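Heparin binding protein (Homo sapiens, PDB 1A7S) kills Gram-negative bacteria, attracts monocytes and fibroblasts, and binds heparin, as a neutrophil granule glycoprotein of the serine protease homolog class. Local coordinates at residues A16-Q21 against V36-S41; S51-G56 against M91-D96; G168-G173 against G187-S192. One frame throughout, in Å; residues are numbered along the deposited sequence. Where two conformers were deposited one is given.

Interaction 1. Residues A16-Q21 against V36-S41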
loop_
_atom_site.group_PDB
_atom_site.type_symbol
_atom_site.label_atom_id
_atom_site.label_comp_id
_atom_site.label_asym_id
_atom_site.label_seq_id
_atom_site.Cartn_x
_atom_site.Cartn_y
_atom_site.Cartn_z
ATOM N N ALA A 16 -2.804 -6.091 2.160
ATOM C CA ALA A 16 -3.476 -5.947 3.445
ATOM C C ALA A 16 -4.638 -4.989 3.327
ATOM O O ALA A 16 -4.578 -4.021 2.587
ATOM C CB ALA A 16 -2.462 -5.343 4.443
ATOM N N SER A 17 -5.656 -5.251 4.128
ATOM C CA SER A 17 -6.778 -4.361 4.406
ATOM C C SER A 17 -6.593 -3.880 5.850
ATOM O O SER A 17 -6.516 -4.693 6.746
ATOM C CB SER A 17 -8.098 -5.083 4.222
ATOM O OG SER A 17 -9.166 -4.310 4.719
ATOM N N ILE A 18 -6.485 -2.580 6.051
ATOM C CA ILE A 18 -6.360 -1.949 7.369
ATOM C C ILE A 18 -7.738 -1.410 7.739
ATOM O O ILE A 18 -8.364 -0.667 6.971
ATOM C CB ILE A 18 -5.295 -0.840 7.356
ATOM C CG1 ILE A 18 -4.048 -1.165 6.586
ATOM C CG2 ILE A 18 -5.002 -0.496 8.800
ATOM C CD1 ILE A 18 -3.252 -2.315 6.860
ATOM N N GLN A 19 -8.207 -1.843 8.906
ATOM C CA GLN A 19 -9.605 -1.655 9.288
ATOM C C GLN A 19 -9.724 -0.991 10.632
ATOM O O GLN A 19 -8.918 -1.220 11.553
ATOM C CB GLN A 19 -10.314 -3.037 9.293
ATOM C CG GLN A 19 -10.214 -3.714 7.937
ATOM C CD GLN A 19 -11.102 -4.909 7.703
ATOM O OE1 GLN A 19 -11.158 -5.422 6.545
ATOM N NE2 GLN A 19 -11.780 -5.351 8.700
ATOM N N ASN A 20 -10.781 -0.186 10.778
ATOM C CA ASN A 20 -11.127 0.531 12.002
ATOM C C ASN A 20 -12.544 0.079 12.374
ATOM O O ASN A 20 -13.501 0.361 11.608
ATOM C CB ASN A 20 -11.084 2.039 11.724
ATOM C CG ASN A 20 -11.509 2.940 12.807
ATOM O OD1 ASN A 20 -12.054 2.554 13.839
ATOM N ND2 ASN A 20 -11.391 4.250 12.594
ATOM N N GLN A 21 -12.645 -0.680 13.451
ATOM C CA GLN A 21 -13.950 -1.275 13.823
ATOM C C GLN A 21 -14.559 -2.021 12.629
ATOM O O GLN A 21 -15.776 -1.963 12.388
ATOM C CB GLN A 21 -14.905 -0.215 14.338
ATOM C CG GLN A 21 -14.359 0.507 15.583
ATOM C CD GLN A 21 -14.123 -0.414 16.740
ATOM O OE1 GLN A 21 -14.806 -1.373 16.964
ATOM N NE2 GLN A 21 -13.070 -0.017 17.496
ATOM N N VAL A 36 3.709 -5.167 8.194
ATOM C CA VAL A 36 2.976 -4.595 7.082
ATOM C C VAL A 36 3.424 -3.175 6.829
ATOM O O VAL A 36 3.555 -2.355 7.747
ATOM C CB VAL A 36 1.456 -4.664 7.332
ATOM C CG1 VAL A 36 0.657 -3.767 6.383
ATOM C CG2 VAL A 36 1.001 -6.172 7.060
ATOM N N MET A 37 3.679 -2.880 5.549
ATOM C CA MET A 37 4.070 -1.522 5.097
ATOM C C MET A 37 2.821 -0.806 4.552
ATOM O O MET A 37 2.083 -1.365 3.741
ATOM C CB MET A 37 5.113 -1.641 3.982
ATOM C CG MET A 37 5.571 -0.314 3.431
ATOM S SD MET A 37 6.995 -0.477 2.319
ATOM C CE MET A 37 6.242 -1.266 0.881
ATOM N N THR A 38 2.634 0.413 5.004
ATOM C CA THR A 38 1.502 1.242 4.629
ATOM C C THR A 38 1.949 2.713 4.669
ATOM O O THR A 38 3.157 3.000 4.720
ATOM C CB THR A 38 0.309 0.971 5.555
ATOM O OG1 THR A 38 -0.861 1.626 5.104
ATOM C CG2 THR A 38 0.562 1.279 6.976
ATOM N N ALA A 39 0.979 3.604 4.516
ATOM C CA ALA A 39 1.241 5.042 4.551
ATOM C C ALA A 39 1.010 5.568 5.930
ATOM O O ALA A 39 0.006 5.274 6.593
ATOM C CB ALA A 39 0.322 5.742 3.543
ATOM N N ALA A 40 1.906 6.468 6.384
ATOM C CA ALA A 40 1.691 7.197 7.630
ATOM C C ALA A 40 0.449 8.079 7.591
ATOM O O ALA A 40 -0.200 8.290 8.647
ATOM C CB ALA A 40 2.908 8.005 8.032
ATOM N N SER A 41 0.101 8.554 6.412
ATOM C CA SER A 41 -1.079 9.390 6.263
ATOM C C SER A 41 -2.373 8.609 6.571
ATOM O O SER A 41 -3.410 9.266 6.732
ATOM C CB SER A 41 -1.147 9.948 4.845
ATOM O OG SER A 41 -1.101 8.909 3.875
#
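Strand 16-20, which carries A16 and I18, and strand 36-38, which carries V36 and T38, pass each other at 71° between their N-to-C directions. Their axes come no closer than 9.1 Å, and the nearest pair of CA atoms, those of A16 and V36, is 7.5 Å apart. No hydrogen bond joins the two segments at this spacing, so the contact belongs to side chains meeting in between. V36 supplies the central group. Its CG1 stands anti to the backbone N (chi1 165°), and this branch is the one that touches the opposite strand: it lies 4.0 Å from A16 CB. The same methyl meets I18 CD1 at 4.2 Å, where the two side chains reach toward each other tip to tip. I18 also brings its CG1 to the neighbourhood of T38 OG1, a loose approach at 4.5 Å. That hydroxyl is already engaged by a hydrogen bond with G27 O, so a buried polar atom is satisfied by the intervening strand while its residue borders an apolar cluster. The setting is the N-terminal beta-barrel of the chymotrypsin-like fold, in which strand 23-32 pairs with both of these strands and the contact spans the barrel interior. F25, L30, V53 and L93 press on the same side chains from other barrel strands. Residues 36-41, together with N20 and Q21, lie in the stretch that possesses antibiotic activity. S17, between A16 and I18, uses its hydroxyl differently: OG donates to Q19 OE1 at 2.9 Å. It arrives in the carbonyl plane on a lone pair, at a C=O...donor angle of 113°, which favours one setting of the Q19 amide. The same OG is also hydrogen-bonded with H24 ND1.

Interaction 2. Residues S51-G56 against M91-D96. With EOH (ethanol), chain J; EOH (ethanol), chain Q; EOH (ethanol), chain E.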
loop_
_atom_site.group_PDB
_atom_site.type_symbol
_atom_site.label_atom_id
_atom_site.label_comp_id
_atom_site.label_asym_id
_atom_site.label_seq_id
_atom_site.Cartn_x
_atom_site.Cartn_y
_atom_site.Cartn_z
ATOM N N SER A 51 -6.736 -0.055 15.219
ATOM C CA SER A 51 -7.004 -0.613 13.955
ATOM C C SER A 51 -6.498 -2.066 13.919
ATOM O O SER A 51 -5.612 -2.427 14.690
ATOM C CB SER A 51 -6.201 0.154 12.824
ATOM O OG SER A 51 -6.745 1.517 12.800
ATOM N N THR A 52 -7.069 -2.814 12.980
ATOM C CA THR A 52 -6.647 -4.155 12.707
ATOM C C THR A 52 -6.142 -4.320 11.284
ATOM O O THR A 52 -6.341 -3.428 10.454
ATOM C CB THR A 52 -7.783 -5.180 12.908
ATOM O OG1 THR A 52 -8.811 -4.895 12.026
ATOM C CG2 THR A 52 -8.230 -5.151 14.376
ATOM N N VAL A 53 -5.417 -5.420 11.065
ATOM C CA VAL A 53 -4.834 -5.738 9.778
ATOM C C VAL A 53 -5.390 -7.075 9.319
ATOM O O VAL A 53 -5.273 -8.033 10.067
ATOM C CB VAL A 53 -3.289 -5.820 9.815
ATOM C CG1 VAL A 53 -2.737 -6.258 8.471
ATOM C CG2 VAL A 53 -2.714 -4.487 10.266
ATOM N N VAL A 54 -5.970 -7.117 8.133
ATOM C CA VAL A 54 -6.486 -8.321 7.551
ATOM C C VAL A 54 -5.688 -8.702 6.315
ATOM O O VAL A 54 -5.581 -7.917 5.372
ATOM C CB VAL A 54 -7.980 -8.158 7.165
ATOM C CG1 VAL A 54 -8.537 -9.493 6.654
ATOM C CG2 VAL A 54 -8.795 -7.698 8.345
ATOM N N LEU A 55 -5.114 -9.891 6.346
ATOM C CA LEU A 55 -4.394 -10.495 5.223
ATOM C C LEU A 55 -5.217 -11.634 4.643
ATOM O O LEU A 55 -6.036 -12.234 5.366
ATOM C CB LEU A 55 -3.051 -11.022 5.704
ATOM C CG LEU A 55 -2.124 -10.031 6.426
ATOM C CD1 LEU A 55 -0.802 -10.746 6.745
ATOM C CD2 LEU A 55 -1.907 -8.805 5.593
ATOM N N GLY A 56 -4.992 -12.005 3.410
ATOM C CA GLY A 56 -5.702 -13.093 2.795
ATOM C C GLY A 56 -7.141 -12.796 2.403
ATOM O O GLY A 56 -7.869 -13.720 2.053
ATOM N N MET A 91 4.754 4.022 6.844
ATOM C CA MET A 91 4.565 3.505 8.186
ATOM C C MET A 91 4.721 2.012 8.161
ATOM O O MET A 91 4.164 1.384 7.245
ATOM C CB MET A 91 3.207 3.925 8.734
ATOM C CG MET A 91 3.038 3.464 10.209
ATOM S SD MET A 91 1.856 4.302 11.048
ATOM C CE MET A 91 2.385 5.993 11.176
ATOM N N LEU A 92 5.394 1.450 9.125
ATOM C CA LEU A 92 5.483 0.016 9.301
ATOM C C LEU A 92 4.661 -0.369 10.530
ATOM O O LEU A 92 4.841 0.204 11.595
ATOM C CB LEU A 92 6.955 -0.425 9.480
ATOM C CG LEU A 92 7.851 -0.053 8.305
ATOM C CD1 LEU A 92 9.248 -0.720 8.508
ATOM C CD2 LEU A 92 7.325 -0.401 6.966
ATOM N N LEU A 93 3.837 -1.373 10.313
ATOM C CA LEU A 93 2.962 -1.906 11.382
ATOM C C LEU A 93 3.533 -3.278 11.772
ATOM O O LEU A 93 3.614 -4.179 10.974
ATOM C CB LEU A 93 1.557 -2.081 10.829
ATOM C CG LEU A 93 0.867 -0.905 10.150
ATOM C CD1 LEU A 93 -0.500 -1.256 9.635
ATOM C CD2 LEU A 93 0.841 0.302 11.057
ATOM N N GLN A 94 3.905 -3.353 13.052
ATOM C CA GLN A 94 4.352 -4.671 13.576
ATOM C C GLN A 94 3.075 -5.430 13.959
ATOM O O GLN A 94 2.298 -4.902 14.788
ATOM C CB GLN A 94 5.268 -4.521 14.744
ATOM C CG GLN A 94 5.784 -5.841 15.283
ATOM C CD GLN A 94 6.817 -5.776 16.335
ATOM O OE1 GLN A 94 7.697 -4.878 16.271
ATOM N NE2 GLN A 94 6.854 -6.796 17.182
ATOM N N LEU A 95 2.916 -6.578 13.409
ATOM C CA LEU A 95 1.727 -7.439 13.745
ATOM C C LEU A 95 1.951 -8.098 15.076
ATOM O O LEU A 95 3.075 -8.254 15.528
ATOM C CB LEU A 95 1.590 -8.486 12.625
ATOM C CG LEU A 95 1.548 -7.967 11.212
ATOM C CD1 LEU A 95 1.400 -9.135 10.234
ATOM C CD2 LEU A 95 0.460 -6.997 10.994
ATOM N N ASP A 96 0.868 -8.565 15.703
ATOM C CA ASP A 96 0.930 -9.194 17.002
ATOM C C ASP A 96 1.673 -10.521 17.000
ATOM O O ASP A 96 2.051 -11.024 18.059
ATOM C CB ASP A 96 -0.450 -9.379 17.576
ATOM C CG ASP A 96 -1.395 -10.308 16.843
ATOM O OD1 ASP A 96 -1.168 -11.569 16.909
ATOM O OD2 ASP A 96 -2.239 -9.933 16.074
HETATM C C1 EOH J . -11.506 -7.772 10.463
HETATM C C2 EOH J . -10.941 -9.146 10.839
HETATM O O EOH J . -10.739 -6.705 11.103
HETATM C C1 EOH Q . 8.347 -9.114 18.797
HETATM C C2 EOH Q . 9.549 -10.041 18.604
HETATM O O EOH Q . 8.782 -7.767 19.140
HETATM C C1 EOH E . -7.540 -13.310 -1.982
HETATM C C2 EOH E . -7.537 -12.017 -2.569
HETATM O O EOH E . -7.743 -14.079 -0.817
#
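V53 meets L93 and L95 in the apolar part of this contact, and L55 adds a lighter touch on L95. The leucine at 95 approaches most broadly: its CD2 lies 4.1 Å from V53 CB and equally close to both V53 methyls, so this single branch rests against the whole fork of the valine. The two side chains cross at about a right angle. L93 comes in obliquely and reaches V53 through one pair of methyls, CD1 to V53 CG2 at 4.0 Å. In both leucines CG is placed anti to the carbonyl carbon (chi1 -53° in each), which directs the branched end into the space between the strands. A looser pairing, 4.4 Å between L55 CD1 and L95 CD1, extends the cluster along strand 51-55.

Backbone bonding across the pair is absent because the strands are not neighbours in the sheet: strand 69-77 lies between them, pairing with each. They run nearly crosswise, at 81° with axes 9.2 Å apart, and the order 1-2-3-6-5-4 is the Greek key of the N-terminal barrel in the chymotrypsin-like fold. V36 and L30, from other barrel strands, complete the surroundings of V53 and L95.

Polar contacts leave the barrel interior to the apolar groups and engage ethanol molecules that probably come from the crystallisation liquor. Q94, its chain extended beyond CG, donates from NE2 to the oxygen of one ethanol at 2.9 Å, with an N-H...O angle of 157°, while its OE1 is hydrogen-bonded with G221 N. A second ethanol donates to G56 O, again at 2.9 Å, and that carbonyl also has a hydrogen bond with S67 OG. A third is hydrogen-bonded through its O with T52 OG1 at 2.8 Å and packs on V54 CG2.

Interaction 3. Residues G168-G173 against G187-S192. With EOH (ethanol), chain L.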
loop_
_atom_site.group_PDB
_atom_site.type_symbol
_atom_site.label_atom_id
_atom_site.label_comp_id
_atom_site.label_asym_id
_atom_site.label_seq_id
_atom_site.Cartn_x
_atom_site.Cartn_y
_atom_site.Cartn_z
ATOM N N GLY A 168 -7.680 6.809 -14.247
ATOM C CA GLY A 168 -7.209 5.512 -13.772
ATOM C C GLY A 168 -6.167 5.747 -12.654
ATOM O O GLY A 168 -5.387 6.650 -12.766
ATOM N N GLY A 169 -6.282 4.957 -11.596
ATOM C CA GLY A 169 -5.339 5.089 -10.499
ATOM C C GLY A 169 -6.017 4.941 -9.155
ATOM O O GLY A 169 -7.084 4.313 -9.027
ATOM N N ILE A 170 -5.415 5.471 -8.121
ATOM C CA ILE A 170 -5.857 5.301 -6.750
ATOM C C ILE A 170 -7.004 6.170 -6.384
ATOM O O ILE A 170 -7.255 7.233 -6.996
ATOM C CB ILE A 170 -4.667 5.499 -5.779
ATOM C CG1 ILE A 170 -4.173 6.932 -5.750
ATOM C CG2 ILE A 170 -3.531 4.505 -6.087
ATOM C CD1 ILE A 170 -2.979 7.228 -4.828
ATOM N N CYS A 171 -7.732 5.816 -5.367
ATOM C CA CYS A 171 -8.793 6.635 -4.841
ATOM C C CYS A 171 -8.981 6.427 -3.365
ATOM O O CYS A 171 -8.136 5.789 -2.687
ATOM C CB CYS A 171 -10.044 6.529 -5.694
ATOM S SG CYS A 171 -11.223 7.895 -5.645
ATOM N N ASN A 172 -10.038 6.892 -2.755
ATOM C CA ASN A 172 -10.278 6.742 -1.325
ATOM C C ASN A 172 -10.244 5.276 -0.954
ATOM O O ASN A 172 -10.861 4.453 -1.581
ATOM C CB ASN A 172 -11.664 7.312 -0.986
ATOM C CG ASN A 172 -12.044 8.622 -1.537
ATOM O OD1 ASN A 172 -13.181 8.913 -1.769
ATOM N ND2 ASN A 172 -11.092 9.539 -1.740
ATOM N N GLY A 173 -9.456 4.927 0.100
ATOM C CA GLY A 173 -9.355 3.542 0.544
ATOM C C GLY A 173 -8.138 2.842 -0.001
ATOM O O GLY A 173 -7.801 1.706 0.417
ATOM N N GLY A 187 6.564 1.643 -4.493
ATOM C CA GLY A 187 5.838 2.732 -3.976
ATOM C C GLY A 187 4.790 2.304 -2.935
ATOM O O GLY A 187 4.377 1.187 -2.897
ATOM N N VAL A 188 4.410 3.296 -2.134
ATOM C CA VAL A 188 3.314 3.201 -1.183
ATOM C C VAL A 188 2.328 4.340 -1.522
ATOM O O VAL A 188 2.737 5.492 -1.541
ATOM C CB VAL A 188 3.792 3.348 0.268
ATOM C CG1 VAL A 188 2.608 3.443 1.220
ATOM C CG2 VAL A 188 4.667 2.146 0.654
ATOM N N ALA A 189 1.067 4.005 -1.833
ATOM C CA ALA A 189 0.148 5.043 -2.272
ATOM C C ALA A 189 -0.022 6.126 -1.235
ATOM O O ALA A 189 -0.298 5.859 -0.050
ATOM C CB ALA A 189 -1.206 4.422 -2.646
ATOM N N SER A 190 0.171 7.371 -1.650
ATOM C CA SER A 190 0.145 8.504 -0.756
ATOM C C SER A 190 -0.952 9.479 -1.049
ATOM O O SER A 190 -1.829 9.718 -0.201
ATOM C CB SER A 190 1.478 9.163 -0.631
ATOM O OG SER A 190 1.565 10.271 0.161
ATOM N N PHE A 191 -0.952 10.119 -2.208
ATOM C CA PHE A 191 -1.988 11.085 -2.530
ATOM C C PHE A 191 -2.120 11.235 -4.021
ATOM O O PHE A 191 -1.244 10.838 -4.789
ATOM C CB PHE A 191 -1.713 12.427 -1.836
ATOM C CG PHE A 191 -0.491 13.166 -2.365
ATOM C CD1 PHE A 191 0.774 12.924 -1.886
ATOM C CD2 PHE A 191 -0.604 14.125 -3.380
ATOM C CE1 PHE A 191 1.894 13.583 -2.367
ATOM C CE2 PHE A 191 0.511 14.795 -3.841
ATOM C CZ PHE A 191 1.789 14.517 -3.335
ATOM N N SER A 192 -3.165 11.917 -4.459
ATOM C CA SER A 192 -3.253 12.449 -5.824
ATOM C C SER A 192 -4.029 13.806 -5.683
ATOM O O SER A 192 -4.676 13.984 -4.627
ATOM C CB SER A 192 -3.948 11.547 -6.774
ATOM O OG SER A 192 -5.232 11.115 -6.356
HETATM C C1 EOH L . -7.277 9.205 -2.977
HETATM C C2 EOH L . -6.444 9.523 -4.151
HETATM O O EOH L . -8.605 9.837 -3.029
HETATM O O HOH W 1 -5.926 9.124 -8.195
#
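I170 turns CG1 into the space between its backbone N and carbonyl carbon (chi1 68°) and then runs on extended (chi2 -179°), which carries CD1 across to A189 and F191. S192 answers with a similar first torsion of 53°, setting its OG on the side of I170. CD1 of I170 touches A189 CB at 4.0 Å, and the other branch, CG2, comes within 4.2 Å of the same methyl. The alanine thus sits against both arms of the isoleucine. CD1 also lies 4.0 Å from F191 O, a contact with backbone oxygen and not with the ring. Toward the far end of the strand, I170 CG1 borders S192 OG at 4.4 Å. No direct hydrogen bond crosses, but a water does: it donates to I170 O at 2.6 Å and accepts from S192 OG at 2.8 Å. An ethanol, probably from the crystallisation liquor, lies beside this bridge, its oxygen 2.8 Å from N172 ND2 in a weak hydrogen bond and its carbons near I170 and S192. In active members of this protease family the equivalent two segments form walls of the primary specificity pocket; here I170 extends from one wall to the other, consistent with a pocket that is partly filled. C171, pointing away, is fixed by its disulfide to C196; in the conformer given, S190 OG is hydrogen-bonded with D89 OD2. Segment 168-173 is loop, following strand 158-162 and preceding strand 178-181. Strand 184-192 pairs antiparallel with 178-181 on one hand and 201-205 on the other; a classic beta bulge places S190 and F191 both opposite F202, whose ring stacks on F191, while F203 packs on I170 and A189.

Along the chain the three contacts come in series, each closing before the next opens. Interactions 1 and 2 lie in one six-stranded barrel with centres about 7 Å apart; strands 35-38 and 91-95 are adjacent there, and V36 touching V53 and I18 touching L93 merge the two apolar clusters into one core. Interaction 3 joins a loop to strand 184-192 of the other, seven-stranded sheet. Its centre is about 13 Å from that of interaction 1, which it touches where T38 and A39 pack on V188 and A189, and about 19 Å from that of interaction 2, without touching it. The 36-41 end of interaction 1 therefore reaches the interface between the two halves of the chymotrypsin-like fold, the cleft region that houses the catalytic site in active relatives.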